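Long-range contacts in UDP-glucose:anthocyanidin 3-O-glucosyltransferase (Clitoria ternatea, PDB 4REL), which is a plant glycosyltransferase of the GT-B fold, in which two Rossmann-like domains face each other across a cleft: residues Q5-F10 and C110-A115; I9-F14 and F37-T42; D158-T163 and L173-V178. All blocks are in the same frame, centred on the assembly; numbering follows the deposited sequence.

Interaction 1 (Q5-F10 and C110-A115)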
ATOM      1  N   GLN A   5     -25.565  16.586   1.429  1.00  9.53           N
ATOM      2  CA  GLN A   5     -24.492  15.748   0.870  1.00  9.26           C
ATOM      3  C   GLN A   5     -24.021  14.734   1.909  1.00  9.90           C
ATOM      4  O   GLN A   5     -23.721  15.082   3.058  1.00 12.40           O
ATOM      5  CB  GLN A   5     -23.308  16.589   0.381  1.00 15.52           C
ATOM      6  CG  GLN A   5     -23.658  17.604  -0.718  1.00 20.60           C
ATOM      7  CD  GLN A   5     -24.548  17.015  -1.796  1.00 24.88           C
ATOM      8  OE1 GLN A   5     -25.771  17.162  -1.755  1.00 29.25           O
ATOM      9  NE2 GLN A   5     -23.940  16.344  -2.766  1.00 26.34           N
ATOM     10  N   HIS A   6     -23.957  13.473   1.503  1.00  7.28           N
ATOM     11  CA  HIS A   6     -23.678  12.398   2.448  1.00 10.01           C
ATOM     12  C   HIS A   6     -22.914  11.286   1.754  1.00 10.96           C
ATOM     13  O   HIS A   6     -23.472  10.545   0.942  1.00  9.85           O
ATOM     14  CB  HIS A   6     -24.986  11.867   3.045  1.00  8.54           C
ATOM     15  CG  HIS A   6     -24.805  10.721   4.004  1.00  9.55           C
ATOM     16  ND1 HIS A   6     -25.851   9.921   4.403  1.00 10.20           N
ATOM     17  CD2 HIS A   6     -23.709  10.275   4.661  1.00  9.58           C
ATOM     18  CE1 HIS A   6     -25.400   9.001   5.248  1.00 13.69           C
ATOM     19  NE2 HIS A   6     -24.108   9.195   5.419  1.00 11.19           N
ATOM     20  N   VAL A   7     -21.636  11.165   2.099  1.00  8.44           N
ATOM     21  CA  VAL A   7     -20.756  10.199   1.465  1.00  7.10           C
ATOM     22  C   VAL A   7     -20.623   8.981   2.376  1.00  9.82           C
ATOM     23  O   VAL A   7     -20.316   9.110   3.569  1.00 10.84           O
ATOM     24  CB  VAL A   7     -19.365  10.818   1.229  1.00  7.42           C
ATOM     25  CG1 VAL A   7     -18.444   9.833   0.524  1.00  7.98           C
ATOM     26  CG2 VAL A   7     -19.503  12.089   0.411  1.00 10.74           C
ATOM     27  N   ALA A   8     -20.881   7.796   1.830  1.00  6.03           N
ATOM     28  CA  ALA A   8     -20.645   6.570   2.578  1.00  7.19           C
ATOM     29  C   ALA A   8     -19.329   6.011   2.099  1.00 10.08           C
ATOM     30  O   ALA A   8     -19.058   6.017   0.897  1.00  8.85           O
ATOM     31  CB  ALA A   8     -21.760   5.570   2.344  1.00  8.56           C
ATOM     32  N   ILE A   9     -18.514   5.521   3.036  1.00  6.80           N
ATOM     33  CA  ILE A   9     -17.179   5.047   2.714  1.00  6.04           C
ATOM     34  C   ILE A   9     -16.999   3.616   3.181  1.00  7.56           C
ATOM     35  O   ILE A   9     -17.276   3.299   4.344  1.00  9.05           O
ATOM     36  CB  ILE A   9     -16.099   5.939   3.364  1.00  7.06           C
ATOM     37  CG1 ILE A   9     -16.235   7.388   2.865  1.00 11.00           C
ATOM     38  CG2 ILE A   9     -14.701   5.411   3.038  1.00  9.10           C
ATOM     39  CD1 ILE A   9     -16.881   8.322   3.877  1.00 11.47           C
ATOM     40  N   PHE A  10     -16.547   2.758   2.264  1.00  7.30           N
ATOM     41  CA  PHE A  10     -16.273   1.346   2.575  1.00  5.90           C
ATOM     42  C   PHE A  10     -14.802   1.012   2.387  1.00  8.48           C
ATOM     43  O   PHE A  10     -14.372   0.761   1.262  1.00  8.50           O
ATOM     44  CB  PHE A  10     -17.098   0.410   1.668  1.00  8.67           C
ATOM     45  CG  PHE A  10     -18.596   0.561   1.824  1.00  8.50           C
ATOM     46  CD1 PHE A  10     -19.274  -0.087   2.851  1.00  9.54           C
ATOM     47  CD2 PHE A  10     -19.321   1.334   0.924  1.00 10.88           C
ATOM     48  CE1 PHE A  10     -20.654   0.048   2.993  1.00  9.23           C
ATOM     49  CE2 PHE A  10     -20.700   1.476   1.049  1.00  9.15           C
ATOM     50  CZ  PHE A  10     -21.369   0.824   2.090  1.00 10.40           C
ATOM     51  N   CYS A 110     -23.331   9.639  -2.474  1.00  6.42           N
ATOM     52  CA  CYS A 110     -22.095   9.268  -3.140  1.00  8.38           C
ATOM     53  C   CYS A 110     -21.418   8.179  -2.313  1.00 11.82           C
ATOM     54  O   CYS A 110     -21.492   8.198  -1.087  1.00  8.27           O
ATOM     55  CB  CYS A 110     -21.187  10.499  -3.259  1.00 11.43           C
ATOM     56  SG  CYS A 110     -19.639  10.209  -4.141  1.00 16.91           S
ATOM     57  N   ILE A 111     -20.786   7.212  -2.974  1.00  7.89           N
ATOM     58  CA  ILE A 111     -20.025   6.194  -2.266  1.00  6.16           C
ATOM     59  C   ILE A 111     -18.571   6.259  -2.694  1.00  8.91           C
ATOM     60  O   ILE A 111     -18.276   6.361  -3.889  1.00 10.43           O
ATOM     61  CB  ILE A 111     -20.588   4.774  -2.512  1.00  5.09           C
ATOM     62  CG1 ILE A 111     -21.956   4.645  -1.811  1.00  9.79           C
ATOM     63  CG2 ILE A 111     -19.628   3.701  -1.976  1.00  7.30           C
ATOM     64  CD1 ILE A 111     -22.658   3.318  -2.044  1.00 11.29           C
ATOM     65  N   ILE A 112     -17.672   6.236  -1.709  1.00  8.10           N
ATOM     66  CA  ILE A 112     -16.252   6.014  -1.968  1.00  6.74           C
ATOM     67  C   ILE A 112     -15.924   4.671  -1.363  1.00  7.53           C
ATOM     68  O   ILE A 112     -16.234   4.407  -0.205  1.00  7.47           O
ATOM     69  CB  ILE A 112     -15.350   7.067  -1.305  1.00  7.47           C
ATOM     70  CG1 ILE A 112     -15.676   8.461  -1.829  1.00  9.20           C
ATOM     71  CG2 ILE A 112     -13.867   6.768  -1.565  1.00  6.93           C
ATOM     72  CD1 ILE A 112     -14.911   9.544  -1.124  1.00  8.48           C
ATOM     73  N   ALA A 113     -15.288   3.811  -2.138  1.00  4.58           N
ATOM     74  CA  ALA A 113     -14.950   2.494  -1.627  1.00  7.45           C
ATOM     75  C   ALA A 113     -13.588   2.050  -2.110  1.00  7.49           C
ATOM     76  O   ALA A 113     -13.173   2.360  -3.230  1.00 10.15           O
ATOM     77  CB  ALA A 113     -16.005   1.479  -2.040  1.00 11.00           C
ATOM     78  N   ASP A 114     -12.890   1.318  -1.249  1.00  6.59           N
ATOM     79  CA  ASP A 114     -11.685   0.625  -1.678  1.00  8.31           C
ATOM     80  C   ASP A 114     -12.100  -0.248  -2.859  1.00 10.77           C
ATOM     81  O   ASP A 114     -13.141  -0.886  -2.810  1.00  8.69           O
ATOM     82  CB  ASP A 114     -11.157  -0.237  -0.528  1.00  7.87           C
ATOM     83  CG  ASP A 114      -9.814  -0.873  -0.842  1.00  8.31           C
ATOM     84  OD1 ASP A 114      -8.802  -0.488  -0.210  1.00 10.42           O
ATOM     85  OD2 ASP A 114      -9.763  -1.750  -1.728  1.00  9.44           O
ATOM     86  N   ALA A 115     -11.316  -0.240  -3.936  1.00  7.58           N
ATOM     87  CA  ALA A 115     -11.671  -0.977  -5.152  1.00 10.33           C
ATOM     88  C   ALA A 115     -11.948  -2.462  -4.919  1.00  8.77           C
ATOM     89  O   ALA A 115     -12.688  -3.080  -5.683  1.00  8.29           O
ATOM     90  CB  ALA A 115     -10.570  -0.810  -6.223  1.00  7.69           C
TER

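Interaction 2 (I9-F14 and F37-T42)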
ATOM      1  N   ILE A   9     -18.514   5.521   3.036  1.00  6.80           N
ATOM      2  CA  ILE A   9     -17.179   5.047   2.714  1.00  6.04           C
ATOM      3  C   ILE A   9     -16.999   3.616   3.181  1.00  7.56           C
ATOM      4  O   ILE A   9     -17.276   3.299   4.344  1.00  9.05           O
ATOM      5  CB  ILE A   9     -16.099   5.939   3.364  1.00  7.06           C
ATOM      6  CG1 ILE A   9     -16.235   7.388   2.865  1.00 11.00           C
ATOM      7  CG2 ILE A   9     -14.701   5.411   3.038  1.00  9.10           C
ATOM      8  CD1 ILE A   9     -16.881   8.322   3.877  1.00 11.47           C
ATOM      9  N   PHE A  10     -16.547   2.758   2.264  1.00  7.30           N
ATOM     10  CA  PHE A  10     -16.273   1.346   2.575  1.00  5.90           C
ATOM     11  C   PHE A  10     -14.802   1.012   2.387  1.00  8.48           C
ATOM     12  O   PHE A  10     -14.372   0.761   1.262  1.00  8.50           O
ATOM     13  CB  PHE A  10     -17.098   0.410   1.668  1.00  8.67           C
ATOM     14  CG  PHE A  10     -18.596   0.561   1.824  1.00  8.50           C
ATOM     15  CD1 PHE A  10     -19.274  -0.087   2.851  1.00  9.54           C
ATOM     16  CD2 PHE A  10     -19.321   1.334   0.924  1.00 10.88           C
ATOM     17  CE1 PHE A  10     -20.654   0.048   2.993  1.00  9.23           C
ATOM     18  CE2 PHE A  10     -20.700   1.476   1.049  1.00  9.15           C
ATOM     19  CZ  PHE A  10     -21.369   0.824   2.090  1.00 10.40           C
ATOM     20  N   PRO A  11     -14.026   0.983   3.483  1.00  9.16           N
ATOM     21  CA  PRO A  11     -12.667   0.451   3.346  1.00  8.93           C
ATOM     22  C   PRO A  11     -12.693  -1.039   3.071  1.00  7.23           C
ATOM     23  O   PRO A  11     -13.676  -1.708   3.393  1.00  9.87           O
ATOM     24  CB  PRO A  11     -12.070   0.666   4.740  1.00  9.10           C
ATOM     25  CG  PRO A  11     -13.279   0.624   5.663  1.00 11.94           C
ATOM     26  CD  PRO A  11     -14.340   1.350   4.875  1.00  9.98           C
ATOM     27  N   PHE A  12     -11.618  -1.548   2.480  1.00  5.80           N
ATOM     28  CA  PHE A  12     -11.291  -2.967   2.573  1.00  6.55           C
ATOM     29  C   PHE A  12     -10.745  -3.084   3.995  1.00  7.36           C
ATOM     30  O   PHE A  12      -9.711  -2.503   4.319  1.00 10.04           O
ATOM     31  CB  PHE A  12     -10.235  -3.310   1.520  1.00  8.05           C
ATOM     32  CG  PHE A  12      -9.947  -4.785   1.384  1.00  9.89           C
ATOM     33  CD1 PHE A  12     -10.956  -5.696   1.089  1.00 10.07           C
ATOM     34  CD2 PHE A  12      -8.648  -5.246   1.483  1.00 10.21           C
ATOM     35  CE1 PHE A  12     -10.660  -7.064   0.936  1.00  9.42           C
ATOM     36  CE2 PHE A  12      -8.350  -6.604   1.333  1.00 12.13           C
ATOM     37  CZ  PHE A  12      -9.354  -7.506   1.056  1.00 10.74           C
ATOM     38  N   PRO A  13     -11.474  -3.794   4.872  1.00  9.18           N
ATOM     39  CA  PRO A  13     -11.291  -3.607   6.322  1.00 10.70           C
ATOM     40  C   PRO A  13     -10.116  -4.398   6.907  1.00 12.43           C
ATOM     41  O   PRO A  13     -10.256  -5.124   7.905  1.00 12.43           O
ATOM     42  CB  PRO A  13     -12.632  -4.072   6.888  1.00 13.03           C
ATOM     43  CG  PRO A  13     -13.052  -5.173   5.935  1.00 11.65           C
ATOM     44  CD  PRO A  13     -12.610  -4.684   4.562  1.00  8.61           C
ATOM     45  N   PHE A  14      -8.949  -4.216   6.291  1.00 11.75           N
ATOM     46  CA  PHE A  14      -7.750  -4.966   6.653  1.00 11.21           C
ATOM     47  C   PHE A  14      -6.501  -4.107   6.622  1.00 16.40           C
ATOM     48  O   PHE A  14      -6.188  -3.502   5.593  1.00 20.85           O
ATOM     49  CB  PHE A  14      -7.585  -6.155   5.711  1.00 11.50           C
ATOM     50  CG  PHE A  14      -8.749  -7.088   5.752  1.00 10.72           C
ATOM     51  CD1 PHE A  14      -8.860  -8.021   6.778  1.00 12.59           C
ATOM     52  CD2 PHE A  14      -9.764  -7.002   4.800  1.00 11.75           C
ATOM     53  CE1 PHE A  14      -9.961  -8.872   6.847  1.00 11.29           C
ATOM     54  CE2 PHE A  14     -10.868  -7.847   4.872  1.00  9.49           C
ATOM     55  CZ  PHE A  14     -10.963  -8.777   5.893  1.00 14.16           C
ATOM     56  N   PHE A  37     -19.754  12.430   6.293  1.00  8.88           N
ATOM     57  CA  PHE A  37     -18.935  11.306   5.851  1.00  7.82           C
ATOM     58  C   PHE A  37     -19.154  10.138   6.804  1.00  8.40           C
ATOM     59  O   PHE A  37     -18.903  10.241   8.007  1.00 10.88           O
ATOM     60  CB  PHE A  37     -17.453  11.706   5.790  1.00  8.50           C
ATOM     61  CG  PHE A  37     -17.157  12.743   4.731  1.00  9.42           C
ATOM     62  CD1 PHE A  37     -16.684  12.363   3.482  1.00 12.90           C
ATOM     63  CD2 PHE A  37     -17.401  14.090   4.967  1.00 10.44           C
ATOM     64  CE1 PHE A  37     -16.423  13.309   2.492  1.00  9.76           C
ATOM     65  CE2 PHE A  37     -17.150  15.042   3.979  1.00 11.08           C
ATOM     66  CZ  PHE A  37     -16.657  14.649   2.743  1.00 10.51           C
ATOM     67  N   SER A  38     -19.637   9.026   6.260  1.00  8.87           N
ATOM     68  CA  SER A  38     -19.992   7.879   7.077  1.00  8.55           C
ATOM     69  C   SER A  38     -19.052   6.732   6.746  1.00 10.72           C
ATOM     70  O   SER A  38     -19.123   6.154   5.663  1.00 10.14           O
ATOM     71  CB  SER A  38     -21.451   7.485   6.832  1.00  7.96           C
ATOM     72  OG  SER A  38     -22.352   8.491   7.319  1.00  7.85           O
ATOM     73  N   PHE A  39     -18.169   6.422   7.688  1.00  8.30           N
ATOM     74  CA  PHE A  39     -17.099   5.443   7.495  1.00  9.92           C
ATOM     75  C   PHE A  39     -17.573   4.099   8.042  1.00 12.69           C
ATOM     76  O   PHE A  39     -17.829   3.955   9.237  1.00 11.50           O
ATOM     77  CB  PHE A  39     -15.843   5.925   8.237  1.00  8.91           C
ATOM     78  CG  PHE A  39     -14.563   5.301   7.763  1.00  8.94           C
ATOM     79  CD1 PHE A  39     -13.782   5.935   6.810  1.00 11.39           C
ATOM     80  CD2 PHE A  39     -14.132   4.090   8.281  1.00 10.41           C
ATOM     81  CE1 PHE A  39     -12.591   5.378   6.373  1.00  9.22           C
ATOM     82  CE2 PHE A  39     -12.934   3.521   7.850  1.00 11.00           C
ATOM     83  CZ  PHE A  39     -12.170   4.162   6.899  1.00 10.47           C
ATOM     84  N   ILE A  40     -17.682   3.111   7.164  1.00  9.31           N
ATOM     85  CA  ILE A  40     -18.350   1.863   7.506  1.00  8.33           C
ATOM     86  C   ILE A  40     -17.331   0.728   7.499  1.00  7.78           C
ATOM     87  O   ILE A  40     -16.879   0.291   6.440  1.00 11.43           O
ATOM     88  CB  ILE A  40     -19.478   1.556   6.497  1.00  8.44           C
ATOM     89  CG1 ILE A  40     -20.498   2.704   6.473  1.00 10.47           C
ATOM     90  CG2 ILE A  40     -20.157   0.233   6.832  1.00  9.72           C
ATOM     91  CD1 ILE A  40     -21.460   2.660   5.271  1.00  8.42           C
ATOM     92  N   GLY A  41     -16.961   0.260   8.687  1.00  9.44           N
ATOM     93  CA  GLY A  41     -15.967  -0.801   8.804  1.00  8.32           C
ATOM     94  C   GLY A  41     -16.466  -1.945   9.661  1.00 11.41           C
ATOM     95  O   GLY A  41     -17.632  -1.961  10.057  1.00 10.29           O
ATOM     96  N   THR A  42     -15.590  -2.904   9.948  1.00 10.24           N
ATOM     97  CA  THR A  42     -15.935  -4.002  10.843  1.00 10.84           C
ATOM     98  C   THR A  42     -15.514  -3.615  12.253  1.00 13.23           C
ATOM     99  O   THR A  42     -14.839  -2.599  12.442  1.00 11.65           O
ATOM    100  CB  THR A  42     -15.198  -5.283  10.453  1.00 10.61           C
ATOM    101  OG1 THR A  42     -13.784  -5.039  10.495  1.00  9.39           O
ATOM    102  CG2 THR A  42     -15.573  -5.705   9.039  1.00 11.33           C
TER
HETATM  103  O   HOH W   1     -16.343  -1.688   4.450  1.00 12.64           O
HETATM  104  O   HOH W   2     -12.237  -6.809   9.159  1.00 10.57           O

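Interaction 3 (D158-T163 and L173-V178)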
ATOM      1  N   ASP A 158       5.291 -18.493 -22.168  1.00 22.30           N
ATOM      2  CA  ASP A 158       6.564 -17.804 -22.373  1.00 25.59           C
ATOM      3  C   ASP A 158       7.549 -18.011 -21.215  1.00 24.18           C
ATOM      4  O   ASP A 158       7.225 -18.662 -20.224  1.00 24.15           O
ATOM      5  CB  ASP A 158       6.304 -16.306 -22.594  1.00 24.88           C
ATOM      6  CG  ASP A 158       7.029 -15.757 -23.808  1.00 41.91           C
ATOM      7  OD1 ASP A 158       8.183 -16.173 -24.065  1.00 44.65           O
ATOM      8  OD2 ASP A 158       6.433 -14.908 -24.506  1.00 41.13           O
ATOM      9  N   ALA A 159       8.749 -17.451 -21.351  1.00 28.64           N
ATOM     10  CA  ALA A 159       9.799 -17.609 -20.345  1.00 29.04           C
ATOM     11  C   ALA A 159       9.491 -16.754 -19.126  1.00 28.39           C
ATOM     12  O   ALA A 159       8.721 -15.803 -19.217  1.00 20.19           O
ATOM     13  CB  ALA A 159      11.147 -17.229 -20.922  1.00 30.51           C
ATOM     14  N   LYS A 160      10.107 -17.074 -17.995  1.00 25.36           N
ATOM     15  CA  LYS A 160       9.797 -16.370 -16.751  1.00 28.56           C
ATOM     16  C   LYS A 160      10.243 -14.912 -16.764  1.00 24.78           C
ATOM     17  O   LYS A 160       9.657 -14.065 -16.084  1.00 23.36           O
ATOM     18  CB  LYS A 160      10.390 -17.106 -15.547  1.00 35.34           C
ATOM     19  CG  LYS A 160       9.700 -18.429 -15.243  1.00 43.76           C
ATOM     20  CD  LYS A 160       8.188 -18.268 -15.331  1.00 46.40           C
ATOM     21  CE  LYS A 160       7.435 -19.452 -14.740  1.00 48.09           C
ATOM     22  NZ  LYS A 160       7.492 -20.667 -15.600  1.00 51.48           N
ATOM     23  N   ASN A 161      11.272 -14.617 -17.548  1.00 17.93           N
ATOM     24  CA  ASN A 161      11.767 -13.249 -17.658  1.00 16.36           C
ATOM     25  C   ASN A 161      11.250 -12.509 -18.897  1.00 16.60           C
ATOM     26  O   ASN A 161      11.762 -11.441 -19.248  1.00 23.70           O
ATOM     27  CB  ASN A 161      13.299 -13.230 -17.620  1.00 26.12           C
ATOM     28  CG  ASN A 161      13.926 -14.022 -18.758  1.00 38.15           C
ATOM     29  OD1 ASN A 161      13.257 -14.808 -19.432  1.00 40.38           O
ATOM     30  ND2 ASN A 161      15.225 -13.828 -18.965  1.00 38.49           N
ATOM     31  N   ALA A 162      10.239 -13.075 -19.556  1.00 20.67           N
ATOM     32  CA  ALA A 162       9.666 -12.447 -20.749  1.00 18.67           C
ATOM     33  C   ALA A 162       8.925 -11.188 -20.342  1.00 13.81           C
ATOM     34  O   ALA A 162       8.245 -11.175 -19.315  1.00 19.93           O
ATOM     35  CB  ALA A 162       8.725 -13.395 -21.454  1.00 22.30           C
ATOM     36  N   THR A 163       9.031 -10.145 -21.160  1.00 15.83           N
ATOM     37  CA  THR A 163       8.468  -8.844 -20.811  1.00 16.18           C
ATOM     38  C   THR A 163       7.008  -8.728 -21.248  1.00 21.54           C
ATOM     39  O   THR A 163       6.582  -9.394 -22.201  1.00 19.75           O
ATOM     40  CB  THR A 163       9.305  -7.697 -21.408  1.00 17.14           C
ATOM     41  OG1 THR A 163       9.530  -7.934 -22.802  1.00 18.13           O
ATOM     42  CG2 THR A 163      10.659  -7.620 -20.717  1.00 15.21           C
ATOM     43  N   LEU A 173       7.816  -4.713 -17.029  1.00 10.81           N
ATOM     44  CA  LEU A 173       7.222  -5.764 -16.202  1.00  9.09           C
ATOM     45  C   LEU A 173       7.434  -7.120 -16.869  1.00 13.21           C
ATOM     46  O   LEU A 173       7.400  -7.229 -18.102  1.00 16.79           O
ATOM     47  CB  LEU A 173       5.714  -5.533 -15.971  1.00 10.29           C
ATOM     48  CG  LEU A 173       5.299  -4.277 -15.208  1.00 11.30           C
ATOM     49  CD1 LEU A 173       3.814  -4.304 -14.951  1.00 10.03           C
ATOM     50  CD2 LEU A 173       6.046  -4.234 -13.884  1.00 12.97           C
ATOM     51  N   ARG A 174       7.685  -8.140 -16.051  1.00 13.45           N
ATOM     52  CA  ARG A 174       7.934  -9.481 -16.562  1.00 13.45           C
ATOM     53  C   ARG A 174       6.924 -10.485 -16.038  1.00 13.02           C
ATOM     54  O   ARG A 174       6.267 -10.266 -15.019  1.00 12.78           O
ATOM     55  CB  ARG A 174       9.317  -9.967 -16.142  1.00 13.60           C
ATOM     56  CG  ARG A 174      10.468  -9.090 -16.562  1.00 14.76           C
ATOM     57  CD  ARG A 174      11.694  -9.672 -15.908  1.00 19.88           C
ATOM     58  NE  ARG A 174      12.915  -8.953 -16.219  1.00 21.09           N
ATOM     59  CZ  ARG A 174      14.113  -9.347 -15.797  1.00 31.73           C
ATOM     60  NH1 ARG A 174      14.223 -10.444 -15.053  1.00 27.30           N
ATOM     61  NH2 ARG A 174      15.195  -8.651 -16.117  1.00 36.70           N
ATOM     62  N   VAL A 175       6.830 -11.605 -16.745  1.00 14.69           N
ATOM     63  CA  VAL A 175       6.038 -12.743 -16.322  1.00 13.03           C
ATOM     64  C   VAL A 175       6.241 -13.073 -14.838  1.00 14.03           C
ATOM     65  O   VAL A 175       5.275 -13.271 -14.097  1.00 15.83           O
ATOM     66  CB  VAL A 175       6.388 -13.959 -17.203  1.00 16.94           C
ATOM     67  CG1 VAL A 175       6.039 -15.262 -16.510  1.00 17.80           C
ATOM     68  CG2 VAL A 175       5.679 -13.844 -18.534  1.00 16.81           C
ATOM     69  N   GLU A 176       7.494 -13.085 -14.392  1.00 11.96           N
ATOM     70  CA  GLU A 176       7.795 -13.471 -13.011  1.00 13.45           C
ATOM     71  C   GLU A 176       7.305 -12.463 -11.962  1.00 15.73           C
ATOM     72  O   GLU A 176       7.263 -12.771 -10.764  1.00 15.99           O
ATOM     73  CB  GLU A 176       9.295 -13.713 -12.841  1.00 16.17           C
ATOM     74  CG  GLU A 176      10.140 -12.462 -12.976  1.00 17.49           C
ATOM     75  CD  GLU A 176      11.625 -12.755 -12.932  1.00 25.93           C
ATOM     76  OE1 GLU A 176      12.098 -13.267 -11.896  1.00 23.78           O
ATOM     77  OE2 GLU A 176      12.315 -12.477 -13.935  1.00 27.03           O
ATOM     78  N   ASP A 177       6.920 -11.268 -12.406  1.00 14.39           N
ATOM     79  CA  ASP A 177       6.441 -10.239 -11.484  1.00 13.88           C
ATOM     80  C   ASP A 177       4.941 -10.326 -11.203  1.00 15.27           C
ATOM     81  O   ASP A 177       4.454  -9.726 -10.248  1.00 12.45           O
ATOM     82  CB  ASP A 177       6.753  -8.846 -12.040  1.00 13.81           C
ATOM     83  CG  ASP A 177       8.223  -8.657 -12.372  1.00 12.63           C
ATOM     84  OD1 ASP A 177       9.080  -9.199 -11.638  1.00 15.61           O
ATOM     85  OD2 ASP A 177       8.519  -7.952 -13.364  1.00 12.97           O
ATOM     86  N   VAL A 178       4.214 -11.056 -12.048  1.00 14.80           N
ATOM     87  CA  VAL A 178       2.749 -11.084 -12.001  1.00 15.05           C
ATOM     88  C   VAL A 178       2.230 -11.687 -10.688  1.00 17.11           C
ATOM     89  O   VAL A 178       2.739 -12.714 -10.238  1.00 19.82           O
ATOM     90  CB  VAL A 178       2.204 -11.879 -13.203  1.00 16.17           C
ATOM     91  CG1 VAL A 178       0.698 -12.041 -13.120  1.00 10.81           C
ATOM     92  CG2 VAL A 178       2.602 -11.187 -14.512  1.00 20.23           C
TER

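Interaction 1 (Q5-F10 and C110-A115)
C110 lies beside V7 where two central strands of the parallel sheet in the N-terminal Rossmann-like domain begin to pair. Strands 6-10 and 110-114 run side by side with their axes 4.7 Å apart. The carbonyl O of C110 takes the N-H of A8. I111 follows on the face shared with A8 and F10; its CG2, anti to the backbone N, comes in the plane of the F10 ring and meets the ring edge at CD2, 3.8 Å away. Helices 89-104 and 119-127 cover this face. I112 is bonded through both backbone polar atoms: its N donates to A8 O at 3.0 Å, and its O accepts from F10 N, also at 3.0 Å. The I112 side chain turns to the other face with V7 and I9, under helix 18-31, where its CG1 and CD1 each sit 3.9 Å from V7 CG1. A113 sets its CB 4.0 Å from F10 CB. Last comes D114, whose N donates to F10 O at 3.0 Å, the last rung of the ladder. Its carboxylate leaves the pairing: OD1 is hydrogen-bonded to ND1 of H17, in the pocket of the bound chromenone, and OD2 accepts the backbone N-H of F116.

Interaction 2 (I9-F14 and F37-T42)
The beta-alpha-beta unit of strand 6-10, helix 18-31 and strand 36-42 closes here, with I9 bridged in parallel to F39 and the chain beyond F10 leaving the sheet as a loop. I9 N donates to S38 O at 2.8 Å, and I9 O receives I40 N at 2.9 Å. The I9 side chain reaches two phenylalanines: CG2 lies 3.9 Å from F39 CD1, crossing at about a right angle, while CD1 reaches the edge of the F37 ring. On the other face F10 and I40 lie side by side, pointing the same way, F10 CE1 touching I40 CD1 at 3.6 Å. P11 CD lies over one face of the F39 ring, 4.3 Å from its centroid, a CH-pi contact, and P11 CG touches F39 CE2 at 3.6 Å; with F39 CG anti to the backbone N (chi1 -160°), the ring swings under the proline. P11 CD is also 3.2 Å from I40 O. P13, the centre of an inverse gamma turn, rests its CB and CG against T42 CG2. Proline has no N-H to continue the ladder, and water takes over: one molecule donates to both P11 O and I40 O, and a second joins P13 O to OG1 of T42, the N-cap of helix 43-50. The loop is thus tied to the strand end by waters and proline packing rather than by direct backbone bonds.

Interaction 3 (D158-T163 and L173-V178)
A162 and V175 join two parts of the long loop between helices 148-157 and 191-197, a type I turn from A159 to A162 meeting a short 3-10 segment at 175-177. Of the backbone bonds, V175 N donates to A162 O at 3.0 Å with an N-H...O angle of 162°; E176 N donates weakly to K160 O at 2.9 Å, the angle only 130°. A CA-H...O contact from R174 CA adds a second approach to A162 O, at 3.2 Å, and T163 CA makes a similar one to L173 O. E176 CG sits between its backbone N and carbonyl carbon (chi1 67°), which lays CB and CG along K160 O. Apolar packing centres on V175, which faces the turn: its CG2 meets A162 CB at 4.2 Å, and its CG1 lies 3.9 Å from CD of K160, whose chain then bends away. The R174 chain, extended from CG to NE, runs past N161 O to a salt bridge of NH1 with E176 OE2 at 3.0 Å; the oxygen lies in the guanidinium plane, yet the nitrogen meets the carboxylate from above its plane. N161 CB sits against this pair, 3.9 Å from both E176 OE2 and R174 NH1. D177 OD2 holds both R174 N, at 2.8 Å, and, in a salt bridge, R373 of helix 368-378. V175 also packs on K154 and C155 of helix 148-157. On the other flank L173 and D177 touch I370 of helix 368-378, and E176 OE1 pairs with K388, beyond strand 382-384; the loop thus meets elements of the second Rossmann-like domain.

Overall arrangement
Interactions 1 and 2 are neighbours in one sheet: their centres are 8 Å apart, they share I9 and F10, and strand 6-10 is flanked by 36-42 and 110-114. They touch directly, H6 NE2 probably hydrogen-bonding S38 OG at 2.7 Å. Both approach the bound 3,5,7-trihydroxy-2-(4-hydroxyphenyl)-4H-chromen-4-one at the C-terminal ends of their strands: the D114 side chain lies about 7 Å from it, and F14, in the loop after strand 6-10, touches it. Interaction 3 is separate, its centre 36 Å from that of interaction 1 and 35 Å from that of interaction 2, on the opposite side of the chain's centre from the latter. Even so, the L173 side chain is about 11 Å from the same ligand.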